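Local coordinates for protein putative glycoside hydrolase (Parabacteroides distasonis ATCC 8503, PDB 3GYC) that is a putative glycoside hydrolase of the cellulase-like family, probably acting on glycosidic bonds of a carbohydrate whose identity is not established, at residues P60-E65 and V90-N95; K69-K74 and D121-K126. All blocks are in the same frame, centred on the assembly; numbering follows the deposited sequence.

Contact 1: P60-E65 and V90-N95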
loop_
_atom_site.group_PDB
_atom_site.type_symbol
_atom_site.label_atom_id
_atom_site.label_comp_id
_atom_site.label_asym_id
_atom_site.label_seq_id
_atom_site.Cartn_x
_atom_site.Cartn_y
_atom_site.Cartn_z
ATOM N N PRO A 60 -12.137 2.407 8.121
ATOM C CA PRO A 60 -13.367 1.607 8.392
ATOM C C PRO A 60 -13.807 1.664 9.842
ATOM O O PRO A 60 -14.997 1.697 10.147
ATOM C CB PRO A 60 -12.937 0.178 8.062
ATOM C CG PRO A 60 -11.448 0.164 8.259
ATOM C CD PRO A 60 -10.926 1.586 8.067
ATOM N N HIS A 61 -12.836 1.645 10.736
ATOM C CA HIS A 61 -13.083 1.764 12.167
ATOM C C HIS A 61 -13.831 3.049 12.558
ATOM O O HIS A 61 -14.728 3.019 13.424
ATOM C CB HIS A 61 -11.765 1.586 12.952
ATOM C CG HIS A 61 -10.722 2.617 12.676
ATOM N ND1 HIS A 61 -10.193 2.838 11.415
ATOM C CD2 HIS A 61 -10.036 3.427 13.517
ATOM C CE1 HIS A 61 -9.271 3.778 11.500
ATOM N NE2 HIS A 61 -9.148 4.145 12.759
ATOM N N LEU A 62 -13.496 4.158 11.927
ATOM C CA LEU A 62 -14.145 5.427 12.173
ATOM C C LEU A 62 -15.526 5.449 11.524
ATOM O O LEU A 62 -16.512 5.880 12.150
ATOM C CB LEU A 62 -13.276 6.590 11.686
ATOM C CG LEU A 62 -11.879 6.712 12.320
ATOM C CD1 LEU A 62 -11.205 8.011 11.887
ATOM C CD2 LEU A 62 -11.940 6.581 13.870
ATOM N N ILE A 63 -15.627 4.962 10.279
ATOM C CA ILE A 63 -16.916 4.948 9.604
ATOM C C ILE A 63 -17.912 4.051 10.353
ATOM O O ILE A 63 -19.083 4.410 10.445
ATOM C CB ILE A 63 -16.819 4.499 8.126
ATOM C CG1 ILE A 63 -16.146 5.598 7.297
ATOM C CG2 ILE A 63 -18.229 4.143 7.596
ATOM C CD1 ILE A 63 -15.947 5.288 5.825
ATOM N N ALA A 64 -17.444 2.941 10.938
ATOM C CA ALA A 64 -18.320 2.013 11.632
ATOM C C ALA A 64 -18.776 2.566 12.973
ATOM O O ALA A 64 -19.851 2.195 13.465
ATOM C CB ALA A 64 -17.663 0.626 11.789
ATOM N N GLU A 65 -17.987 3.448 13.571
ATOM C CA GLU A 65 -18.365 4.053 14.850
ATOM C C GLU A 65 -19.298 5.224 14.628
ATOM O O GLU A 65 -20.366 5.258 15.192
ATOM C CB GLU A 65 -17.146 4.547 15.622
ATOM C CG GLU A 65 -16.296 3.453 16.207
ATOM C CD GLU A 65 -16.627 3.107 17.649
ATOM O OE1 GLU A 65 -17.365 3.863 18.323
ATOM O OE2 GLU A 65 -16.104 2.073 18.129
ATOM N N VAL A 90 -10.449 14.952 10.930
ATOM C CA VAL A 90 -11.037 14.490 9.671
ATOM C C VAL A 90 -12.483 14.042 9.845
ATOM O O VAL A 90 -12.898 13.634 10.951
ATOM C CB VAL A 90 -10.252 13.298 9.069
ATOM C CG1 VAL A 90 -8.773 13.701 8.821
ATOM C CG2 VAL A 90 -10.383 12.041 9.946
ATOM N N GLN A 91 -13.244 14.173 8.757
ATOM C CA GLN A 91 -14.612 13.657 8.667
ATOM C C GLN A 91 -14.576 12.711 7.456
ATOM O O GLN A 91 -14.351 13.128 6.294
ATOM C CB GLN A 91 -15.664 14.758 8.538
ATOM C CG GLN A 91 -17.044 14.197 8.543
ATOM C CD GLN A 91 -18.130 15.194 8.242
ATOM O OE1 GLN A 91 -18.116 16.332 8.702
ATOM N NE2 GLN A 91 -19.138 14.732 7.537
ATOM N N VAL A 92 -14.799 11.426 7.715
ATOM C CA VAL A 92 -14.560 10.395 6.695
ATOM C C VAL A 92 -15.656 10.304 5.639
ATOM O O VAL A 92 -15.345 10.182 4.463
ATOM C CB VAL A 92 -14.216 9.036 7.311
ATOM C CG1 VAL A 92 -13.810 8.023 6.261
ATOM C CG2 VAL A 92 -13.080 9.177 8.318
ATOM N N GLN A 93 -16.916 10.378 6.036
ATOM C CA GLN A 93 -18.023 10.407 5.084
ATOM C C GLN A 93 -18.747 11.729 5.249
ATOM O O GLN A 93 -18.932 12.194 6.389
ATOM C CB GLN A 93 -18.987 9.242 5.287
ATOM C CG GLN A 93 -18.498 7.872 4.887
ATOM C CD GLN A 93 -18.393 7.673 3.367
ATOM O OE1 GLN A 93 -18.303 8.644 2.597
ATOM N NE2 GLN A 93 -18.405 6.412 2.941
ATOM N N PRO A 94 -19.239 12.306 4.138
ATOM C CA PRO A 94 -19.230 11.807 2.737
ATOM C C PRO A 94 -17.930 11.980 1.935
ATOM O O PRO A 94 -17.911 11.675 0.742
ATOM C CB PRO A 94 -20.377 12.611 2.085
ATOM C CG PRO A 94 -20.353 13.935 2.839
ATOM C CD PRO A 94 -20.030 13.554 4.278
ATOM N N ASN A 95 -16.875 12.498 2.550
ATOM C CA ASN A 95 -15.564 12.682 1.869
ATOM C C ASN A 95 -15.067 11.454 1.117
ATOM O O ASN A 95 -14.614 11.594 -0.031
ATOM C CB ASN A 95 -14.479 13.183 2.814
ATOM C CG ASN A 95 -14.520 14.677 3.000
ATOM O OD1 ASN A 95 -15.132 15.366 2.200
ATOM N ND2 ASN A 95 -13.857 15.202 4.087
#
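Ile-63 reaches Val-92 because its CG1 stands anti to its own carbonyl carbon (chi1 -71°) and the chain then runs extended on to CD1, while Val-92 turns CG1 to the side opposite its backbone N (chi1 -173°). The two meet in the periphery of a TIM-barrel (beta/alpha)8 fold, where the short helix 60-65, which follows barrel strand 53-57, packs against the irregular link between strand 88-90 and helix 95-105. Their side chains cross at about a right angle, and Val-92 CG1 lies 3.5 Å from Ile-63 CD1, tighter than usual for two carbons; it sits equally near Ile-63 CG1, so the methyl rides on the CG1-CD1 bond. The other branch of the valine, CG2, faces Leu-62 CD1 more loosely at 4.2 Å. Val-92 thus fits between two successive side chains of the helix. Leu-27 of helix 25-28 also touches Val-92, and Ile-140 of helix 130-146 touches Ile-63.

No hydrogen bond joins the two segments. Within the link Gln-91 NE2 donates to Gln-93 O, the carbonyl oxygen of the cis peptide bond to Pro-94, at 2.8 Å and nearly straight (173°). Gln-93 NE2 is itself hydrogen-bonded to Ser-143 OG and Asn-97 OD1. Nearer the backbone, the same side chain packs on the helix, with Gln-93 CG 3.8 Å from Ile-63 CD1.

Contact 2: K69-K74 and D121-K126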
loop_
_atom_site.group_PDB
_atom_site.type_symbol
_atom_site.label_atom_id
_atom_site.label_comp_id
_atom_site.label_asym_id
_atom_site.label_seq_id
_atom_site.Cartn_x
_atom_site.Cartn_y
_atom_site.Cartn_z
ATOM N N LYS A 69 -18.897 11.959 12.043
ATOM C CA LYS A 69 -18.193 12.621 13.130
ATOM C C LYS A 69 -16.895 13.306 12.656
ATOM O O LYS A 69 -16.204 12.816 11.785
ATOM C CB LYS A 69 -17.881 11.596 14.231
ATOM C CG LYS A 69 -16.911 12.096 15.273
ATOM C CD LYS A 69 -16.741 11.176 16.444
ATOM C CE LYS A 69 -15.631 11.694 17.337
ATOM N NZ LYS A 69 -15.883 11.327 18.730
ATOM N N LYS A 70 -16.574 14.469 13.219
ATOM C CA LYS A 70 -15.267 15.071 12.915
ATOM C C LYS A 70 -14.333 14.474 13.976
ATOM O O LYS A 70 -14.465 14.782 15.176
ATOM C CB LYS A 70 -15.294 16.606 12.989
ATOM C CG LYS A 70 -16.094 17.345 11.861
ATOM C CD LYS A 70 -15.970 18.906 12.056
ATOM N N TRP A 71 -13.418 13.606 13.547
ATOM C CA TRP A 71 -12.472 12.923 14.433
ATOM C C TRP A 71 -11.138 13.621 14.598
ATOM O O TRP A 71 -10.566 14.048 13.608
ATOM C CB TRP A 71 -12.144 11.550 13.884
ATOM C CG TRP A 71 -13.328 10.633 13.730
ATOM C CD1 TRP A 71 -14.145 10.518 12.637
ATOM C CD2 TRP A 71 -13.810 9.693 14.702
ATOM N NE1 TRP A 71 -15.100 9.544 12.865
ATOM C CE2 TRP A 71 -14.913 9.021 14.120
ATOM C CE3 TRP A 71 -13.410 9.346 16.012
ATOM C CZ2 TRP A 71 -15.636 8.016 14.806
ATOM C CZ3 TRP A 71 -14.107 8.356 16.677
ATOM C CH2 TRP A 71 -15.213 7.707 16.075
ATOM N N LEU A 72 -10.642 13.674 15.841
ATOM C CA LEU A 72 -9.345 14.218 16.172
ATOM C C LEU A 72 -8.318 13.074 16.186
ATOM O O LEU A 72 -8.449 12.122 16.964
ATOM C CB LEU A 72 -9.398 14.908 17.534
ATOM C CG LEU A 72 -8.137 15.681 17.959
ATOM C CD1 LEU A 72 -7.823 16.851 17.037
ATOM C CD2 LEU A 72 -8.298 16.170 19.400
ATOM N N LEU A 73 -7.343 13.120 15.272
ATOM C CA LEU A 73 -6.349 12.059 15.137
ATOM C C LEU A 73 -5.012 12.467 15.725
ATOM O O LEU A 73 -4.629 13.634 15.608
ATOM C CB LEU A 73 -6.152 11.688 13.664
ATOM C CG LEU A 73 -7.392 11.318 12.849
ATOM C CD1 LEU A 73 -7.009 10.986 11.446
ATOM C CD2 LEU A 73 -8.239 10.198 13.486
ATOM N N LYS A 74 -4.328 11.526 16.381
ATOM C CA LYS A 74 -2.981 11.761 16.918
ATOM C C LYS A 74 -2.003 11.415 15.830
ATOM O O LYS A 74 -2.244 10.483 15.090
ATOM C CB LYS A 74 -2.713 10.888 18.135
ATOM C CG LYS A 74 -3.710 11.134 19.237
ATOM C CD LYS A 74 -3.402 10.368 20.535
ATOM C CE LYS A 74 -3.783 8.917 20.487
ATOM N NZ LYS A 74 -3.752 8.362 21.885
ATOM N N ASP A 121 -9.772 8.714 21.085
ATOM C CA ASP A 121 -10.442 7.657 21.842
ATOM C C ASP A 121 -10.020 6.251 21.411
ATOM O O ASP A 121 -10.569 5.263 21.888
ATOM C CB ASP A 121 -11.935 7.826 21.699
ATOM C CG ASP A 121 -12.399 9.160 22.207
ATOM O OD1 ASP A 121 -12.003 9.553 23.318
ATOM O OD2 ASP A 121 -13.185 9.816 21.503
ATOM N N GLU A 122 -9.062 6.170 20.507
ATOM C CA GLU A 122 -8.489 4.924 20.046
ATOM C C GLU A 122 -9.556 3.863 19.781
ATOM O O GLU A 122 -9.478 2.752 20.306
ATOM C CB GLU A 122 -7.459 4.430 21.078
ATOM C CG GLU A 122 -6.330 5.429 21.272
ATOM C CD GLU A 122 -5.140 4.879 22.034
ATOM O OE1 GLU A 122 -5.286 3.893 22.797
ATOM O OE2 GLU A 122 -4.037 5.476 21.883
ATOM N N VAL A 123 -10.514 4.193 18.916
ATOM C CA VAL A 123 -11.630 3.270 18.674
ATOM C C VAL A 123 -11.239 1.927 18.007
ATOM O O VAL A 123 -11.919 0.904 18.207
ATOM C CB VAL A 123 -12.844 3.948 17.962
ATOM C CG1 VAL A 123 -13.357 5.122 18.798
ATOM C CG2 VAL A 123 -12.536 4.334 16.540
ATOM N N CYS A 124 -10.103 1.893 17.327
ATOM C CA CYS A 124 -9.696 0.653 16.672
ATOM C C CYS A 124 -9.358 -0.477 17.628
ATOM O O CYS A 124 -9.403 -1.621 17.224
ATOM C CB CYS A 124 -8.505 0.864 15.737
ATOM S SG CYS A 124 -7.027 1.353 16.627
ATOM N N LEU A 125 -9.025 -0.162 18.882
ATOM C CA LEU A 125 -8.663 -1.185 19.863
ATOM C C LEU A 125 -9.848 -2.123 20.190
ATOM O O LEU A 125 -9.650 -3.216 20.702
ATOM C CB LEU A 125 -8.099 -0.541 21.144
ATOM C CG LEU A 125 -6.842 0.324 20.953
ATOM C CD1 LEU A 125 -6.455 1.019 22.240
ATOM C CD2 LEU A 125 -5.667 -0.483 20.370
ATOM N N LYS A 126 -11.068 -1.704 19.858
ATOM C CA LYS A 126 -12.268 -2.508 20.090
ATOM C C LYS A 126 -12.385 -3.696 19.127
ATOM O O LYS A 126 -13.084 -4.659 19.402
ATOM C CB LYS A 126 -13.506 -1.659 19.877
ATOM C CG LYS A 126 -13.580 -0.440 20.717
ATOM C CD LYS A 126 -14.929 0.166 20.554
ATOM C CE LYS A 126 -14.985 1.537 21.136
ATOM N NZ LYS A 126 -16.389 1.977 21.087
#
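Lys-74 NZ donates to Glu-122 OE2 at 2.9 Å, a salt bridge and the one hydrogen bond between these segments. The ammonium group comes from above the carboxylate plane, 36° out of it, and a bend at chi3 (-78°) of the lysine carries it there across the line of the glutamate. A lysine in place of Glu-122 would probably leave the Lys-74 ammonium without its acceptor and set two positive charges against each other. At the other end Lys-69 NZ stays 4.2 Å from Asp-121 OD2, an attraction between opposite charges too long for a salt bridge. The segments belong to the excursions of a TIM barrel: 71-73 pairs with 88-90 in a two-stranded antiparallel sheet, and 123-126 is a 3-10 turn leading toward helix 130-146. Asp-119 holds the start of that turn, its OD1 accepting from Val-123 N and its OD2 from Asp-121 N. Lys-74 O accepts from Arg-117 NH1, and backbone bonds join Leu-72 to Val-120 and Lys-74 to Leu-118. Val-123 CG1 approaches Trp-71 CZ3 obliquely at 3.9 Å. Trp-71 NE1 has a weak hydrogen bond to Asn-66 O, and one face of the indole carries Lys-69 CD, 3.5 Å above the ring centre.

In the fold
From the N terminus, the chain leaves barrel strand 53-57, forms helix 60-65 and passes almost at once into 69-74. Contact 1 closes its loop when the chain returns at 90-95, after the hairpin strands 71-73 and 88-90; contact 2 closes only at 121-126, once helix 95-105 and barrel strand 109-113 have been traversed. The two loops cross, since 69-74 lies inside the first and 90-95 inside the second. Their centres are about 10 Å apart, and they join: Trp-71 N probably bonds to Val-90 O, Glu-65 pairs with Lys-126, and Leu-62 packs on Val-123. Contact 1 folds the excursion after strand 53-57 back on itself; contact 2 joins it to the loop after strand 109-113.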